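Local coordinates for hydrolase (Burkholderia cenocepacia, PDB 4QKU), which probably hydrolyses fumarylacetoacetate to fumarate and acetoacetate, the last step of phenylalanine and tyrosine breakdown, with the help of a bound metal ion, at residues L270-F273 with N274-F278; G383-L386 with E387-W390; E237-C241 with E242-A246. All coordinates share one frame; numbering follows the deposited sequence.

All three contacts are local, between residues close along the chain: two turns and one short capped helix, all in the C-terminal fumarylacetoacetate hydrolase region. Contacts 1 and 2 are mostly buried and border the predicted active site, with nearest atoms about 8 Å apart; neither touches the other directly. Contact 1 supplies a backbone ligand to sodium and a lysine to a sulfate, and also meets the second subunit, whereas contact 2 caps a short helix and aims a glutamate at the predicted catalytic histidine. Contact 3, about 23 Å from each of them between nearest atoms, is partly exposed: its turn is made by backbone bonds, with two waters bridging it, and I239, C241 and A244 pack on helix 349-357.

Contact 1: residues L270-F273 with N274-F278; sequences LGPF and NSKGF. With NA (sodium ion), chain H; SO4 (sulfate ion), chain J.
The metal site of this fumarylacetoacetase-family enzyme takes one ligand from the turn in which F273 O receives K276 N, at 3.2 Å, and the chain enters the short helix 274-277. The donor stands 55° out of the F273 carbonyl plane, so the bond comes from above that plane and not along a lone pair. G277 N then bonds to N274 O at 3.3 Å. The turn brings K276 O onto the sodium ion, 2.5 Å away, where D256, W257, A279 and T280 complete the site.

K276 carries two tasks. While its carbonyl holds the metal, its side chain, bent at chi2 and chi4, leads off in a different direction, and NZ donates to sulfate O3 at 3.2 Å and forms a salt bridge with E222. H156, R260 and Q263 also bind the sulfate, so this anion probably marks part of the active-site pocket. P272 flanks the start of the lysine chain, its CB 3.7 Å from K276 CG; the same CB lies 3.6 Å from S275 OG, whose polar partner is E266.

With CG anti to the backbone N (chi1 180°), the F273 ring presents one face to the N274 amide, the two side chains crossing at an angle. The asparagine OD1 lies over that face near its rim, 3.7 Å from F273 CE2, and the amide and ring planes are inclined by only 22°. N274 ND2 is held by H355 O of the second subunit, whose H356 packs edge-to-face with F273.

S275 and K276 rest against helix 260-266, P272 and K276 touch Y182 of strand 181-184, and the F278 ring packs against strands 248-259 and 196-203.

Contact 2: residues G383-L386 with E387-W390; sequences GSLL and ELTW
With chi1 at 70°, S384 places OG between its own backbone N and carbonyl carbon, pointing onto the first turn of helix 385-388; E387, with CG beside its backbone N (chi1 -69°) and the chain extended beyond, reaches past the helix start, its carboxylate arriving beside that hydroxyl. S384 is thus the N-cap: OG accepts from E387 N at 3.2 Å and, through its own proton, donates to E387 OE2 at 2.9 Å. The bond to OE2 uses the anti lone pair, the one turned away from OE1. L388 N meets S384 O at 2.9 Å, nearly straight and in the carbonyl plane, and so begins the helical bonding.

At the other end L385 O accepts two donors from T389: its N at 2.8 Å and its OG1 at 3.0 Å. The threonine chi1 of 78° brings the hydroxyl above the carbonyl plane, while the amide stays close to it; OG1 also has G392 N as a partner. A Schellman motif ends the helix, with W390 at positive phi, W390 N bonded to E387 O at 3.1 Å, and N391 N reaching L386 O. Between the ends, L385 CD2 packs on T389 CG2 at 3.9 Å and on L388 CD1 at 4.1 Å, beside I337 of strand 335-341.

The E387 carboxylate is gripped at both oxygens: OE1 by S375 OG and N159 ND2, OE2 by S384 OG and by ND1 of H156, the predicted proton acceptor. Four bonds fix its rotation, which is consistent with E387 orienting the imidazole, as in the Glu-His pair of related fumarylacetoacetases, and with S384 acting from the second shell.

Contact 3: residues E237-C241 with E242-A246; sequences EPIAC and EDAEA
Backbone hydrogen bonds between A240-C241 and D243-A244 wind this part of the chain into a turn. D243 N donates to A240 O at 2.9 Å and A244 N to C241 O at 3.2 Å; both donors stand well above the carbonyl planes, by 54° and 69°, in bonds that each join residues three apart.

Two waters extend the polar contacts. One accepts from A240 N at 3.1 Å and donates to D243 OD2, linking the extended chain before the turn to the D243 side chain. D243 can face it because its CG lies anti to the carbonyl carbon (chi1 -61°), which also lays OD2 beside A240 CB, 3.7 Å away. The other water accepts from E245 N at 2.8 Å and donates to C241 O, so that this carbonyl serves both A244 N and the solvent molecule.

The two backbone bonds close overlapping type I-like turns, 240-243 and 241-244, which lead into the 3-10 segment that includes 245-246. They lie in the connection between strands 219-229 and 248-259, neighbours in the mixed sheet and antiparallel, away from the predicted active site.

Apolar contacts are few. I239 CG2 rests on the backbone of A244, 3.7 Å from A244 CA, with A244 CB a little farther at 4.3 Å. On the exposed flank, A240 CB touches the aliphatic E242 CG at 4.1 Å. I239, C241 and A244 all pack on helix 349-357, through L353, Q351 with A354, and A350 respectively.

As for charged groups, E245, in the 3-10 segment, forms a salt bridge with R296 and a hydrogen bond with H316.

Contact 1: residues L270-F273 with N274-F278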
loop_
_atom_site.group_PDB
_atom_site.type_symbol
_atom_site.label_atom_id
_atom_site.label_comp_id
_atom_site.label_asym_id
_atom_site.label_seq_id
_atom_site.Cartn_x
_atom_site.Cartn_y
_atom_site.Cartn_z
ATOM N N LEU B 270 12.396 -9.635 5.494
ATOM C CA LEU B 270 11.231 -9.109 4.767
ATOM C C LEU B 270 11.353 -7.685 4.311
ATOM O O LEU B 270 10.392 -7.141 3.777
ATOM C CB LEU B 270 9.951 -9.288 5.589
ATOM C CG LEU B 270 9.683 -10.771 5.868
ATOM C CD1 LEU B 270 8.466 -10.956 6.754
ATOM C CD2 LEU B 270 9.530 -11.538 4.569
ATOM N N GLY B 271 12.526 -7.088 4.507
ATOM C CA GLY B 271 12.788 -5.739 4.048
ATOM C C GLY B 271 12.485 -4.693 5.109
ATOM O O GLY B 271 11.997 -5.015 6.195
ATOM N N PRO B 272 12.771 -3.420 4.790
ATOM C CA PRO B 272 12.414 -2.328 5.670
ATOM C C PRO B 272 10.887 -2.137 5.802
ATOM O O PRO B 272 10.130 -2.353 4.854
ATOM C CB PRO B 272 13.054 -1.113 4.989
ATOM C CG PRO B 272 13.048 -1.450 3.542
ATOM C CD PRO B 272 13.315 -2.929 3.501
ATOM N N PHE B 273 10.480 -1.742 7.005
ATOM C CA PHE B 273 9.100 -1.683 7.389
ATOM C C PHE B 273 8.888 -0.412 8.213
ATOM O O PHE B 273 8.665 0.643 7.620
ATOM C CB PHE B 273 8.718 -2.983 8.135
ATOM C CG PHE B 273 7.277 -3.029 8.598
ATOM C CD1 PHE B 273 6.236 -2.613 7.760
ATOM C CD2 PHE B 273 6.954 -3.514 9.857
ATOM C CE1 PHE B 273 4.917 -2.654 8.185
ATOM C CE2 PHE B 273 5.639 -3.558 10.280
ATOM C CZ PHE B 273 4.620 -3.121 9.444
ATOM N N ASN B 274 8.981 -0.495 9.550
ATOM C CA ASN B 274 8.804 0.680 10.423
ATOM C C ASN B 274 9.816 1.778 10.141
ATOM O O ASN B 274 9.493 2.953 10.206
ATOM C CB ASN B 274 8.998 0.321 11.893
ATOM C CG ASN B 274 7.819 -0.394 12.486
ATOM O OD1 ASN B 274 6.722 -0.407 11.913
ATOM N ND2 ASN B 274 8.030 -1.003 13.648
ATOM N N SER B 275 11.036 1.366 9.820
ATOM C CA SER B 275 12.130 2.275 9.585
ATOM C C SER B 275 11.828 3.241 8.439
ATOM O O SER B 275 12.470 4.266 8.371
ATOM C CB SER B 275 13.420 1.532 9.262
ATOM O OG SER B 275 13.301 0.903 8.008
ATOM N N LYS B 276 10.883 2.925 7.553
ATOM C CA LYS B 276 10.526 3.839 6.479
ATOM C C LYS B 276 9.073 4.302 6.496
ATOM O O LYS B 276 8.710 5.209 5.759
ATOM C CB LYS B 276 10.808 3.223 5.078
ATOM C CG LYS B 276 12.148 2.506 4.877
ATOM C CD LYS B 276 13.336 3.443 4.813
ATOM C CE LYS B 276 14.491 2.851 4.025
ATOM N NZ LYS B 276 14.476 3.276 2.592
ATOM N N GLY B 277 8.228 3.683 7.297
ATOM C CA GLY B 277 6.793 3.882 7.150
ATOM C C GLY B 277 6.274 5.016 7.967
ATOM O O GLY B 277 5.118 5.350 7.858
ATOM N N PHE B 278 7.125 5.586 8.810
ATOM C CA PHE B 278 6.706 6.628 9.731
ATOM C C PHE B 278 6.400 7.946 9.044
ATOM O O PHE B 278 5.563 8.719 9.520
ATOM C CB PHE B 278 7.737 6.824 10.857
ATOM C CG PHE B 278 9.069 7.328 10.401
ATOM C CD1 PHE B 278 9.301 8.698 10.285
ATOM C CD2 PHE B 278 10.106 6.457 10.126
ATOM C CE1 PHE B 278 10.537 9.174 9.881
ATOM C CE2 PHE B 278 11.325 6.935 9.691
ATOM C CZ PHE B 278 11.548 8.287 9.605
HETATM NA NA NA H . 9.920 7.101 4.759
HETATM S S SO4 J . 18.228 1.947 1.542
HETATM O O1 SO4 J . 17.492 0.772 1.024
HETATM O O2 SO4 J . 18.311 2.961 0.475
HETATM O O3 SO4 J . 17.542 2.549 2.710
HETATM O O4 SO4 J . 19.571 1.479 1.957
#

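Contact 2: residues G383-L386 with E387-W390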
loop_
_atom_site.group_PDB
_atom_site.type_symbol
_atom_site.label_atom_id
_atom_site.label_comp_id
_atom_site.label_asym_id
_atom_site.label_seq_id
_atom_site.Cartn_x
_atom_site.Cartn_y
_atom_site.Cartn_z
ATOM N N GLY B 383 22.825 10.639 -2.095
ATOM C CA GLY B 383 21.486 11.105 -1.750
ATOM C C GLY B 383 20.981 10.805 -0.340
ATOM O O GLY B 383 19.793 10.956 -0.073
ATOM N N SER B 384 21.874 10.408 0.565
ATOM C CA SER B 384 21.495 10.287 1.966
ATOM C C SER B 384 22.653 10.623 2.875
ATOM O O SER B 384 23.798 10.582 2.436
ATOM C CB SER B 384 21.041 8.863 2.257
ATOM O OG SER B 384 22.134 7.983 2.213
ATOM N N LEU B 385 22.387 10.938 4.139
ATOM C CA LEU B 385 23.475 11.209 5.077
ATOM C C LEU B 385 24.232 9.941 5.455
ATOM O O LEU B 385 25.465 9.968 5.657
ATOM C CB LEU B 385 22.972 11.936 6.317
ATOM C CG LEU B 385 22.664 13.398 6.024
ATOM C CD1 LEU B 385 21.646 13.953 6.988
ATOM C CD2 LEU B 385 23.931 14.222 6.076
ATOM N N LEU B 386 23.519 8.819 5.501
ATOM C CA LEU B 386 24.170 7.534 5.662
ATOM C C LEU B 386 25.361 7.460 4.703
ATOM O O LEU B 386 26.474 7.114 5.127
ATOM C CB LEU B 386 23.198 6.385 5.403
ATOM C CG LEU B 386 23.819 4.979 5.424
ATOM C CD1 LEU B 386 24.430 4.669 6.776
ATOM C CD2 LEU B 386 22.807 3.921 5.026
ATOM N N GLU B 387 25.130 7.787 3.430
ATOM C CA GLU B 387 26.198 7.757 2.425
ATOM C C GLU B 387 27.180 8.939 2.577
ATOM O O GLU B 387 28.385 8.735 2.633
ATOM C CB GLU B 387 25.622 7.745 1.017
ATOM C CG GLU B 387 24.911 6.456 0.621
ATOM C CD GLU B 387 24.040 6.639 -0.608
ATOM O OE1 GLU B 387 24.518 6.398 -1.737
ATOM O OE2 GLU B 387 22.883 7.089 -0.459
ATOM N N LEU B 388 26.661 10.156 2.695
ATOM C CA LEU B 388 27.493 11.360 2.770
ATOM C C LEU B 388 28.465 11.360 3.930
ATOM O O LEU B 388 29.576 11.799 3.776
ATOM C CB LEU B 388 26.633 12.617 2.904
ATOM C CG LEU B 388 25.804 12.957 1.679
ATOM C CD1 LEU B 388 24.650 13.870 2.056
ATOM C CD2 LEU B 388 26.680 13.594 0.605
ATOM N N THR B 389 28.044 10.844 5.081
ATOM C CA THR B 389 28.901 10.813 6.258
ATOM C C THR B 389 29.484 9.430 6.514
ATOM O O THR B 389 30.128 9.209 7.536
ATOM C CB THR B 389 28.136 11.245 7.505
ATOM O OG1 THR B 389 27.330 10.162 7.963
ATOM C CG2 THR B 389 27.241 12.421 7.193
ATOM N N TRP B 390 29.269 8.507 5.583
ATOM C CA TRP B 390 29.643 7.109 5.748
ATOM C C TRP B 390 29.287 6.566 7.128
ATOM O O TRP B 390 30.146 6.196 7.928
ATOM C CB TRP B 390 31.115 6.881 5.428
ATOM C CG TRP B 390 31.230 5.511 4.821
ATOM C CD1 TRP B 390 31.757 4.367 5.383
ATOM C CD2 TRP B 390 30.692 5.123 3.556
ATOM N NE1 TRP B 390 31.615 3.304 4.504
ATOM C CE2 TRP B 390 30.957 3.746 3.383
ATOM C CE3 TRP B 390 29.995 5.809 2.558
ATOM C CZ2 TRP B 390 30.574 3.051 2.235
ATOM C CZ3 TRP B 390 29.614 5.125 1.412
ATOM C CH2 TRP B 390 29.898 3.755 1.266
#

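Contact 3: residues E237-C241 with E242-A246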
loop_
_atom_site.group_PDB
_atom_site.type_symbol
_atom_site.label_atom_id
_atom_site.label_comp_id
_atom_site.label_asym_id
_atom_site.label_seq_id
_atom_site.Cartn_x
_atom_site.Cartn_y
_atom_site.Cartn_z
ATOM N N GLU B 237 -2.919 -8.321 -16.445
ATOM C CA GLU B 237 -2.479 -7.777 -17.762
ATOM C C GLU B 237 -1.284 -6.836 -17.611
ATOM O O GLU B 237 -1.448 -5.642 -17.359
ATOM C CB GLU B 237 -3.599 -7.007 -18.444
ATOM C CG GLU B 237 -4.864 -7.828 -18.611
ATOM C CD GLU B 237 -6.028 -7.026 -19.187
ATOM O OE1 GLU B 237 -5.811 -5.871 -19.629
ATOM O OE2 GLU B 237 -7.164 -7.557 -19.180
ATOM N N PRO B 238 -0.083 -7.358 -17.791
ATOM C CA PRO B 238 1.131 -6.540 -17.713
ATOM C C PRO B 238 1.182 -5.342 -18.658
ATOM O O PRO B 238 0.503 -5.315 -19.652
ATOM C CB PRO B 238 2.244 -7.523 -18.093
ATOM C CG PRO B 238 1.677 -8.878 -17.767
ATOM C CD PRO B 238 0.208 -8.767 -18.082
ATOM N N ILE B 239 1.973 -4.336 -18.296
ATOM C CA ILE B 239 2.238 -3.180 -19.172
ATOM C C ILE B 239 3.575 -3.422 -19.844
ATOM O O ILE B 239 4.580 -3.623 -19.149
ATOM C CB ILE B 239 2.312 -1.857 -18.378
ATOM C CG1 ILE B 239 1.045 -1.633 -17.536
ATOM C CG2 ILE B 239 2.499 -0.680 -19.324
ATOM C CD1 ILE B 239 1.187 -0.561 -16.489
ATOM N N ALA B 240 3.562 -3.467 -21.177
ATOM C CA ALA B 240 4.765 -3.689 -21.985
ATOM C C ALA B 240 5.698 -2.527 -21.776
ATOM O O ALA B 240 5.244 -1.377 -21.660
ATOM C CB ALA B 240 4.408 -3.800 -23.449
ATOM N N CYS B 241 6.984 -2.806 -21.659
ATOM C CA CYS B 241 7.955 -1.756 -21.385
ATOM C C CYS B 241 7.795 -0.561 -22.322
ATOM O O CYS B 241 7.872 0.567 -21.896
ATOM C CB CYS B 241 9.371 -2.311 -21.474
ATOM S SG CYS B 241 10.589 -1.095 -20.988
ATOM N N GLU B 242 7.518 -0.834 -23.582
ATOM C CA GLU B 242 7.365 0.198 -24.603
ATOM C C GLU B 242 6.088 1.061 -24.458
ATOM O O GLU B 242 6.017 2.145 -25.022
ATOM C CB GLU B 242 7.350 -0.457 -25.996
ATOM C CG GLU B 242 6.097 -1.304 -26.231
ATOM C CD GLU B 242 6.133 -2.174 -27.493
ATOM O OE1 GLU B 242 6.033 -1.664 -28.646
ATOM O OE2 GLU B 242 6.209 -3.407 -27.292
ATOM N N ASP B 243 5.066 0.551 -23.781
ATOM C CA ASP B 243 3.841 1.303 -23.575
ATOM C C ASP B 243 3.865 2.011 -22.239
ATOM O O ASP B 243 2.958 2.800 -21.954
ATOM C CB ASP B 243 2.612 0.377 -23.576
ATOM C CG ASP B 243 2.420 -0.376 -24.913
ATOM O OD1 ASP B 243 2.811 0.148 -25.978
ATOM O OD2 ASP B 243 1.874 -1.505 -24.888
ATOM N N ALA B 244 4.889 1.750 -21.418
ATOM C CA ALA B 244 4.859 2.152 -19.998
ATOM C C ALA B 244 4.707 3.629 -19.762
ATOM O O ALA B 244 3.956 4.044 -18.905
ATOM C CB ALA B 244 6.097 1.640 -19.249
ATOM N N GLU B 245 5.459 4.421 -20.492
ATOM C CA GLU B 245 5.461 5.844 -20.238
ATOM C C GLU B 245 4.115 6.496 -20.523
ATOM O O GLU B 245 3.776 7.500 -19.905
ATOM C CB GLU B 245 6.547 6.535 -21.081
ATOM C CG GLU B 245 7.847 6.724 -20.329
ATOM C CD GLU B 245 8.837 7.484 -21.150
ATOM O OE1 GLU B 245 9.991 7.022 -21.301
ATOM O OE2 GLU B 245 8.448 8.565 -21.644
ATOM N N ALA B 246 3.365 5.950 -21.468
ATOM C CA ALA B 246 2.024 6.450 -21.705
ATOM C C ALA B 246 1.162 6.329 -20.453
ATOM O O ALA B 246 0.163 7.035 -20.339
ATOM C CB ALA B 246 1.349 5.718 -22.861
HETATM O O HOH W 1 1.054 -2.526 -22.773
HETATM O O HOH W 2 7.443 3.719 -22.379
#